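Local atomic coordinates of putative enoyl-CoA hydratase/isomerase (PDB entry 3FDU), a protein that probably acts as an enoyl-CoA hydratase or isomerase of the crotonase superfamily, adding water to or shifting double bonds in acyl-CoA substrates. Residues G73-P78 with Q234-P239; G81-V86 with H227-F232; A160-L163 with A167-F170; E173-L176 with L180-E183. The protein carries 4 engineered substitutions. One frame throughout, in Å; residues are numbered along the deposited sequence. Where two conformers were deposited one is given.

How the contacts relate
Contacts 1 and 2 share helix 218-236 and touch where Phe74 CZ meets Val86 CG1 at 3.8 Å. Both are partly buried and apolar, without a hydrogen bond between their segments. Contacts 3 and 4 lie elsewhere, contact 4 on the other side of the chain's centre. They are buried places where the chain leaves a helix and folds back on it: a helix carbonyl takes one weak N-H bond in contact 3, two N-H groups in contact 4, and a water joins the segments in each. Contact 3 adds a salt bridge. Phe170 of contact 3 packs on Ala175 and Leu180 of contact 4, and both contacts bond to neighbouring subunits of the trimer, through Glu162 and Asn182.

Contact 1 (G73-P78 with Q234-P239); sequences GFVQNP and QRVQSP
Phe74 and Val75, near the end of helix 68-76, pack against Val236 in the last turn of helix 218-236, joining two helix ends at the periphery of the crotonase fold. The apolar part is centred on Val236 CG1. This methyl group comes to the edge of the Phe74 ring, near its plane, and lies 4.0 Å from Phe74 CE2; the two side chains run at about a right angle. It also faces Val75, whose CG2 is 4.2 Å from Val236 CG1. Turned away from the backbone N (chi1 162°), Val236 CG1 projects between these two partners. The other branch of Val75, CG1, lies 3.9 Å from Val236 O, a van der Waals approach to the carbonyl. Beyond the helix, Pro78 folds back: its CA sits over the centre of one face of the Phe74 ring, 4.3 Å above the plane, while its CG reaches Gln237 CG at 4.1 Å. Met241 and Val245 of helix 239-248 pack on Val75 as well, and a bound glycerol, probably from the crystallisation liquor, lies about 4 Å from the Phe74 side chain.

No hydrogen bond crosses the contact. In residues 234-239, where the chain turns from one helix into the next, Ser238 occupies the N-cap position of helix 239-248, its OG weakly bonded to Met241 N. Arg235 O accepts two bonds from this one residue: the backbone Ser238 N at 3.2 Å and Ser238 OG at 3.0 Å, with the hydroxyl oxygen tilted 17° from the carbonyl plane.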
# COMPACT_ATOMS: atom_id res chain seq x y z
N GLY A 73 -30.22 19.84 8.34
CA GLY A 73 -31.58 19.62 7.86
C GLY A 73 -31.75 18.13 7.55
O GLY A 73 -32.79 17.54 7.82
N PHE A 74 -30.71 17.53 6.98
CA PHE A 74 -30.72 16.11 6.63
C PHE A 74 -30.87 15.18 7.84
O PHE A 74 -31.67 14.21 7.81
CB PHE A 74 -29.48 15.75 5.79
CG PHE A 74 -29.55 14.39 5.14
CD1 PHE A 74 -30.07 14.23 3.85
CD2 PHE A 74 -29.02 13.28 5.79
CE1 PHE A 74 -30.09 12.97 3.22
CE2 PHE A 74 -29.03 12.02 5.18
CZ PHE A 74 -29.56 11.86 3.89
N VAL A 75 -30.10 15.45 8.90
CA VAL A 75 -30.13 14.61 10.08
C VAL A 75 -31.59 14.59 10.67
O VAL A 75 -32.07 13.56 11.18
CB VAL A 75 -29.14 15.10 11.17
CG1 VAL A 75 -29.54 14.52 12.57
CG2 VAL A 75 -27.68 14.73 10.80
N GLN A 76 -32.27 15.72 10.59
CA GLN A 76 -33.64 15.83 11.07
C GLN A 76 -34.72 15.28 10.12
O GLN A 76 -35.86 15.10 10.53
CB GLN A 76 -33.95 17.27 11.44
CG GLN A 76 -33.03 17.79 12.54
CD GLN A 76 -33.24 19.27 12.80
OE1 GLN A 76 -34.08 19.64 13.61
NE2 GLN A 76 -32.47 20.12 12.13
N ASN A 77 -34.37 15.00 8.87
CA ASN A 77 -35.31 14.49 7.88
C ASN A 77 -34.56 13.57 6.94
O ASN A 77 -34.43 13.89 5.78
CB ASN A 77 -35.92 15.66 7.06
CG ASN A 77 -37.16 15.22 6.25
OD1 ASN A 77 -37.71 14.13 6.48
ND2 ASN A 77 -37.60 16.07 5.32
N PRO A 78 -34.01 12.47 7.46
CA PRO A 78 -33.09 11.67 6.62
C PRO A 78 -33.73 10.98 5.41
O PRO A 78 -34.88 10.54 5.50
CB PRO A 78 -32.53 10.61 7.59
CG PRO A 78 -33.53 10.61 8.79
CD PRO A 78 -34.02 12.04 8.87
N GLN A 234 -26.62 4.72 9.44
CA GLN A 234 -26.81 4.31 10.85
C GLN A 234 -26.26 5.36 11.81
O GLN A 234 -26.90 5.70 12.81
CB GLN A 234 -26.10 2.98 11.15
CG GLN A 234 -26.70 1.76 10.41
CD GLN A 234 -25.91 0.46 10.64
OE1 GLN A 234 -24.97 0.40 11.44
NE2 GLN A 234 -26.31 -0.57 9.94
N ARG A 235 -25.06 5.85 11.50
CA ARG A 235 -24.47 6.98 12.27
C ARG A 235 -25.19 8.26 12.07
O ARG A 235 -25.47 8.94 13.05
CB ARG A 235 -22.98 7.19 11.90
CG ARG A 235 -22.20 5.91 11.77
CD ARG A 235 -21.51 5.45 13.01
NE ARG A 235 -22.04 6.03 14.21
CZ ARG A 235 -22.95 5.43 14.98
NH1 ARG A 235 -23.41 4.22 14.65
NH2 ARG A 235 -23.37 6.03 16.09
N VAL A 236 -25.53 8.63 10.83
CA VAL A 236 -26.34 9.84 10.61
C VAL A 236 -27.71 9.85 11.41
O VAL A 236 -28.19 10.91 11.88
CB VAL A 236 -26.66 10.01 9.13
CG1 VAL A 236 -27.86 10.98 8.91
CG2 VAL A 236 -25.35 10.37 8.28
N GLN A 237 -28.34 8.67 11.45
CA GLN A 237 -29.64 8.46 12.12
C GLN A 237 -29.54 8.14 13.60
O GLN A 237 -30.56 7.89 14.27
CB GLN A 237 -30.39 7.29 11.41
CG GLN A 237 -30.87 7.77 10.06
CD GLN A 237 -31.66 6.75 9.32
OE1 GLN A 237 -31.24 6.32 8.25
NE2 GLN A 237 -32.81 6.33 9.89
N SER A 238 -28.33 8.11 14.13
CA SER A 238 -28.21 7.75 15.52
C SER A 238 -28.90 8.77 16.47
O SER A 238 -28.99 9.97 16.19
CB SER A 238 -26.74 7.52 15.90
OG SER A 238 -26.08 8.78 15.96
N PRO A 239 -29.42 8.27 17.61
CA PRO A 239 -30.13 9.17 18.51
C PRO A 239 -29.20 10.26 19.03
O PRO A 239 -29.63 11.40 19.21
CB PRO A 239 -30.55 8.25 19.68
CG PRO A 239 -30.57 6.86 19.10
CD PRO A 239 -29.53 6.84 17.99

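Contact 2 (G81-V86 with H227-F232). With SO4 (sulfate ion), chain G.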
# COMPACT_ATOMS: atom_id res chain seq x y z
N GLY A 81 -34.63 6.04 1.60
CA GLY A 81 -34.20 5.11 0.55
C GLY A 81 -32.86 4.37 0.69
O GLY A 81 -32.20 4.42 1.71
N PRO A 82 -32.45 3.66 -0.37
CA PRO A 82 -31.24 2.86 -0.28
C PRO A 82 -30.05 3.81 0.06
O PRO A 82 -29.93 4.86 -0.53
CB PRO A 82 -31.12 2.27 -1.70
CG PRO A 82 -32.55 2.21 -2.18
CD PRO A 82 -33.20 3.44 -1.61
N ALA A 83 -29.26 3.46 1.06
CA ALA A 83 -28.19 4.34 1.55
C ALA A 83 -27.25 4.70 0.41
O ALA A 83 -26.80 5.84 0.32
CB ALA A 83 -27.42 3.65 2.68
N GLY A 84 -27.00 3.75 -0.51
CA GLY A 84 -26.10 3.98 -1.66
C GLY A 84 -26.58 4.97 -2.72
O GLY A 84 -25.84 5.34 -3.62
N GLN A 85 -27.82 5.44 -2.60
CA GLN A 85 -28.33 6.46 -3.52
C GLN A 85 -28.38 7.84 -2.85
O GLN A 85 -28.86 8.81 -3.45
CB GLN A 85 -29.73 6.06 -4.05
CG GLN A 85 -29.74 4.72 -4.78
CD GLN A 85 -28.94 4.79 -6.05
OE1 GLN A 85 -29.13 5.70 -6.85
NE2 GLN A 85 -28.04 3.82 -6.25
N VAL A 86 -27.83 7.96 -1.65
CA VAL A 86 -27.71 9.29 -1.01
C VAL A 86 -26.60 10.09 -1.78
O VAL A 86 -25.59 9.50 -2.13
CB VAL A 86 -27.47 9.16 0.51
CG1 VAL A 86 -27.18 10.52 1.19
CG2 VAL A 86 -28.74 8.52 1.21
N HIS A 227 -21.68 -0.59 1.11
CA HIS A 227 -21.80 -1.18 2.43
C HIS A 227 -21.34 -0.12 3.47
O HIS A 227 -21.89 -0.01 4.57
CB HIS A 227 -20.96 -2.45 2.54
CG HIS A 227 -20.78 -2.91 3.95
ND1 HIS A 227 -21.85 -3.17 4.79
CD2 HIS A 227 -19.66 -3.08 4.70
CE1 HIS A 227 -21.40 -3.52 5.98
NE2 HIS A 227 -20.07 -3.48 5.95
N GLU A 228 -20.33 0.66 3.11
CA GLU A 228 -19.98 1.82 3.94
C GLU A 228 -21.18 2.75 4.10
O GLU A 228 -21.44 3.27 5.21
CB GLU A 228 -18.84 2.62 3.32
CG GLU A 228 -17.46 2.02 3.57
CD GLU A 228 -16.32 2.94 3.04
OE1 GLU A 228 -16.65 3.95 2.38
OE2 GLU A 228 -15.12 2.63 3.30
N ALA A 229 -21.88 3.00 3.00
CA ALA A 229 -23.00 3.94 2.99
C ALA A 229 -24.05 3.47 3.99
O ALA A 229 -24.66 4.27 4.67
CB ALA A 229 -23.61 4.06 1.55
N GLU A 230 -24.25 2.18 4.10
CA GLU A 230 -25.25 1.65 5.06
C GLU A 230 -24.86 1.97 6.52
O GLU A 230 -25.67 2.51 7.32
CB GLU A 230 -25.43 0.14 4.80
CG GLU A 230 -26.37 -0.54 5.80
CD GLU A 230 -26.77 -1.97 5.33
OE1 GLU A 230 -27.86 -2.39 5.75
OE2 GLU A 230 -26.04 -2.64 4.56
N ILE A 231 -23.61 1.69 6.85
CA ILE A 231 -23.09 2.03 8.16
C ILE A 231 -23.11 3.56 8.43
O ILE A 231 -23.46 3.99 9.53
CB ILE A 231 -21.67 1.43 8.37
CG1 ILE A 231 -21.82 -0.11 8.39
CG2 ILE A 231 -20.96 2.07 9.66
CD1 ILE A 231 -20.51 -0.85 8.32
N PHE A 232 -22.76 4.34 7.42
CA PHE A 232 -22.73 5.80 7.50
C PHE A 232 -24.15 6.34 7.87
O PHE A 232 -24.29 7.22 8.73
CB PHE A 232 -22.27 6.37 6.14
CG PHE A 232 -22.05 7.88 6.13
CD1 PHE A 232 -20.77 8.41 6.32
CD2 PHE A 232 -23.09 8.75 5.89
CE1 PHE A 232 -20.55 9.85 6.31
CE2 PHE A 232 -22.89 10.17 5.89
CZ PHE A 232 -21.62 10.70 6.08
S SO4 G . -25.47 2.11 -8.67
O1 SO4 G . -24.66 0.89 -8.52
O2 SO4 G . -26.89 1.80 -8.56
O3 SO4 G . -25.09 3.13 -7.69
O4 SO4 G . -25.16 2.72 -9.97
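The loop between helices 68-76 and 87-97 of the crotonase fold leans on helix 218-236 through a short 3-10 turn, with Ala83 and Gly84 against Ala229. The Ala83 CB methyl points at the helix backbone, 3.5 Å from Ala229 O and 3.8 Å from Glu230 N. Its neighbour across the contact is the Ala229 methyl, CB to CB 4.0 Å. That second methyl in turn lies against the loop backbone, 4.0 Å from Gly84 N. Small residues on both sides let the main chains come close, Ala83 CA to Glu230 CA being 5.3 Å.

The turn is held by its own backbone bonds, Gln85 N to Pro82 O at 3.0 Å and Val86 N to Ala83 O at 3.1 Å, which bring Val86 to the N-cap of helix 87-97. Lys93 of that helix donates to Gly84 O, and Phe89 packs on Ala229. On the solvent side Gln85, bent at chi2, brings NE2 to a sulfate with two weak bonds, the nearer 3.3 Å to O2; Lys93 and Arg97 also bind this ion, which probably came from the crystallisation liquor.

Gln85 N and Val86 N thus bond within the loop, Gly84 O to Lys93, and Gln85 NE2 weakly to the sulfate. No hydrogen bond crosses between the two segments, so the interface rests on methyl-to-backbone van der Waals contact.

Contact 3 (A160-L163 with A167-F170); sequences AAEL and AKKF
Leu163 O, near the end of helix 157-166, is approached by both Ala167 N and a water. The backbone bond from Ala167 N is long and weak, 3.3 Å with an N-H...O angle of 128°. The water is the closer partner, donating to Leu163 O at 2.9 Å and to Lys168 O at 2.6 Å. It thus ties the last helical turn to the chain that leaves it. Ala167 has positive phi, the left-handed conformation that ends the helix and turns the backbone toward strand 169-170.

Further along, the Phe170 ring lies across Leu163 at about a right angle. Its CG sits between the backbone N and the carbonyl carbon (chi1 62°), which brings the ring up to the leucine. Leu163 CD2 stands over one face, 4.0 Å from the ring centroid and 26° off its normal, a CH-pi contact displaced toward CD2 of the ring (3.6 Å). Leu163 CD1 takes the far end, 4.0 Å from Phe170 CZ. The ring also meets Phe132 of the neighbouring strand, their planes nearly parallel, and Phe170 and Phe132 share backbone hydrogen bonds.

Beside this, the extended chains of Glu162 and Lys168 converge in a salt bridge between Glu162 OE1 and Lys168 NZ, whose modelled length is too short to be taken literally. The other oxygen, Glu162 OE2, pairs with Lys159 and with Asn182 ND2 of the second subunit. With two lysines and an amide around it, the buried carboxylate probably stays ionised, its two oxygens joining the helix, the chain after it and the second subunit.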
# COMPACT_ATOMS: atom_id res chain seq x y z
N ALA A 160 -3.33 5.05 7.20
CA ALA A 160 -4.76 5.22 6.98
C ALA A 160 -5.47 5.28 8.36
O ALA A 160 -6.37 6.08 8.57
CB ALA A 160 -5.34 4.05 6.11
N ALA A 161 -5.08 4.39 9.27
CA ALA A 161 -5.71 4.43 10.61
C ALA A 161 -5.42 5.76 11.32
O ALA A 161 -6.31 6.32 11.96
CB ALA A 161 -5.24 3.22 11.45
N GLU A 162 -4.21 6.30 11.18
CA GLU A 162 -3.91 7.63 11.79
C GLU A 162 -4.80 8.77 11.26
O GLU A 162 -5.39 9.58 12.03
CB GLU A 162 -2.40 7.97 11.63
CG GLU A 162 -1.97 9.42 12.00
CD GLU A 162 -0.50 9.69 11.70
OE1 GLU A 162 -0.16 10.85 11.77
OE2 GLU A 162 0.28 8.77 11.35
N LEU A 163 -5.01 8.82 9.96
CA LEU A 163 -5.84 9.90 9.40
C LEU A 163 -7.31 9.66 9.67
O LEU A 163 -8.06 10.61 9.89
CB LEU A 163 -5.62 10.01 7.89
CG LEU A 163 -4.15 10.28 7.42
CD1 LEU A 163 -3.99 10.31 5.86
CD2 LEU A 163 -3.65 11.60 8.04
N ALA A 167 -8.87 11.86 12.87
CA ALA A 167 -9.61 12.90 12.15
C ALA A 167 -8.81 14.22 12.04
O ALA A 167 -9.38 15.31 11.86
CB ALA A 167 -10.99 13.14 12.79
N LYS A 168 -7.49 14.14 12.10
CA LYS A 168 -6.72 15.40 12.13
C LYS A 168 -6.56 16.08 10.75
O LYS A 168 -6.64 15.43 9.69
CB LYS A 168 -5.34 15.15 12.72
CG LYS A 168 -4.44 14.20 11.86
CD LYS A 168 -3.23 13.79 12.72
CE LYS A 168 -2.08 13.31 11.92
NZ LYS A 168 -1.07 12.84 12.92
N LYS A 169 -6.28 17.38 10.77
CA LYS A 169 -5.91 18.08 9.55
C LYS A 169 -4.46 17.70 9.22
O LYS A 169 -3.66 17.28 10.09
CB LYS A 169 -6.12 19.63 9.69
CG LYS A 169 -7.58 20.04 9.72
CD LYS A 169 -7.80 21.51 10.01
CE LYS A 169 -9.30 21.87 9.96
NZ LYS A 169 -9.95 21.50 8.63
N PHE A 170 -4.14 17.75 7.94
CA PHE A 170 -2.80 17.35 7.47
C PHE A 170 -2.43 18.11 6.19
O PHE A 170 -3.30 18.58 5.46
CB PHE A 170 -2.64 15.81 7.34
CG PHE A 170 -3.60 15.12 6.31
CD1 PHE A 170 -3.17 14.86 4.98
CD2 PHE A 170 -4.89 14.71 6.71
CE1 PHE A 170 -4.04 14.20 4.05
CE2 PHE A 170 -5.76 14.05 5.78
CZ PHE A 170 -5.33 13.83 4.44
O HOH W 1 -7.87 13.27 8.84

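Contact 4 (E173-L176 with L180-E183)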
# COMPACT_ATOMS: atom_id res chain seq x y z
N GLU A 173 2.46 17.69 2.22
CA GLU A 173 3.56 16.73 2.33
C GLU A 173 3.09 15.42 2.93
O GLU A 173 3.54 14.35 2.54
CB GLU A 173 4.70 17.33 3.17
CG GLU A 173 5.43 18.51 2.51
CD GLU A 173 4.61 19.82 2.38
OE1 GLU A 173 3.64 20.07 3.17
OE2 GLU A 173 4.96 20.61 1.47
N THR A 174 2.23 15.49 3.94
CA THR A 174 1.60 14.28 4.51
C THR A 174 0.75 13.57 3.43
O THR A 174 0.83 12.35 3.31
CB THR A 174 0.71 14.63 5.74
OG1 THR A 174 1.56 15.10 6.80
CG2 THR A 174 -0.09 13.36 6.28
N ALA A 175 -0.04 14.32 2.67
CA ALA A 175 -0.92 13.73 1.66
C ALA A 175 -0.06 13.09 0.58
O ALA A 175 -0.39 12.04 0.07
CB ALA A 175 -1.86 14.80 1.01
N LEU A 176 1.08 13.71 0.28
CA LEU A 176 2.01 13.15 -0.74
C LEU A 176 2.68 11.86 -0.22
O LEU A 176 2.75 10.87 -0.91
CB LEU A 176 3.09 14.22 -1.11
CG LEU A 176 4.14 13.80 -2.14
CD1 LEU A 176 3.63 13.90 -3.56
CD2 LEU A 176 5.38 14.64 -2.00
N LEU A 180 -1.96 10.12 -1.60
CA LEU A 180 -3.18 10.79 -1.99
C LEU A 180 -2.92 11.82 -3.09
O LEU A 180 -3.81 12.13 -3.87
CB LEU A 180 -3.79 11.50 -0.76
CG LEU A 180 -4.45 10.56 0.30
CD1 LEU A 180 -4.72 11.35 1.63
CD2 LEU A 180 -5.79 10.05 -0.28
N VAL A 181 -1.70 12.38 -3.11
CA VAL A 181 -1.35 13.40 -4.09
C VAL A 181 -0.15 12.82 -4.87
O VAL A 181 0.74 12.23 -4.27
CB VAL A 181 -0.93 14.72 -3.33
CG1 VAL A 181 -0.04 15.64 -4.12
CG2 VAL A 181 -2.18 15.46 -2.74
N ASN A 182 -0.11 13.00 -6.19
CA ASN A 182 1.04 12.54 -7.03
C ASN A 182 2.28 13.44 -6.90
O ASN A 182 3.44 12.98 -6.85
CB ASN A 182 0.61 12.51 -8.52
CG ASN A 182 -0.29 11.31 -8.82
OD1 ASN A 182 -1.47 11.31 -8.46
ND2 ASN A 182 0.30 10.26 -9.37
N GLU A 183 2.04 14.75 -6.88
CA GLU A 183 3.16 15.71 -6.82
C GLU A 183 2.66 17.05 -6.23
O GLU A 183 1.53 17.46 -6.48
CB GLU A 183 3.68 15.93 -8.25
CG GLU A 183 4.78 16.94 -8.42
CD GLU A 183 5.30 16.99 -9.89
OE1 GLU A 183 4.73 16.30 -10.77
OE2 GLU A 183 6.27 17.72 -10.16
O HOH W 2 2.86 10.45 -3.97
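Ala175 CB packs on the CG2 branch of Val181 at 3.8 Å, fastening the short helix 172-177 to the chain that returns toward strand 183-184 at the edge of the main sheet of the crotonase fold. The other Val181 branch, CG1, lies 4.1 Å from Leu176 CD1. With CG1 anti to the backbone N (chi1 156°) and CG2 beside it, Val181 divides its two methyls between successive residues of the helix.

The Leu176 side chain starts out away from residues 180-183, but its end turns back and lays CD1 against their backbone. That methyl is 3.4 Å from both Val181 O and Asn182 O, so it packs against the carbonyls of the two residues before the strand. Phe132 of strand 131-133 also touches Ala175 and Val181, and Phe170 packs on Ala175 and Leu180.

Polar ties run through the backbone. Ala175 O, near the end of the helix, takes Leu180 N at 3.0 Å and, weakly, Val181 N at 3.5 Å, so two successive N-H groups share one carbonyl. The first has a C=O...N angle of 159° and its donor lies 20° off the carbonyl plane. Asn182 is held from elsewhere: its OD1 accepts from Val124 N, while ND2 reaches His158 O of the third subunit and its backbone O accepts from Lys159 NZ of that subunit. A water spans the turn, donating to Leu176 O at 3.1 Å and to Val181 O at 2.8 Å.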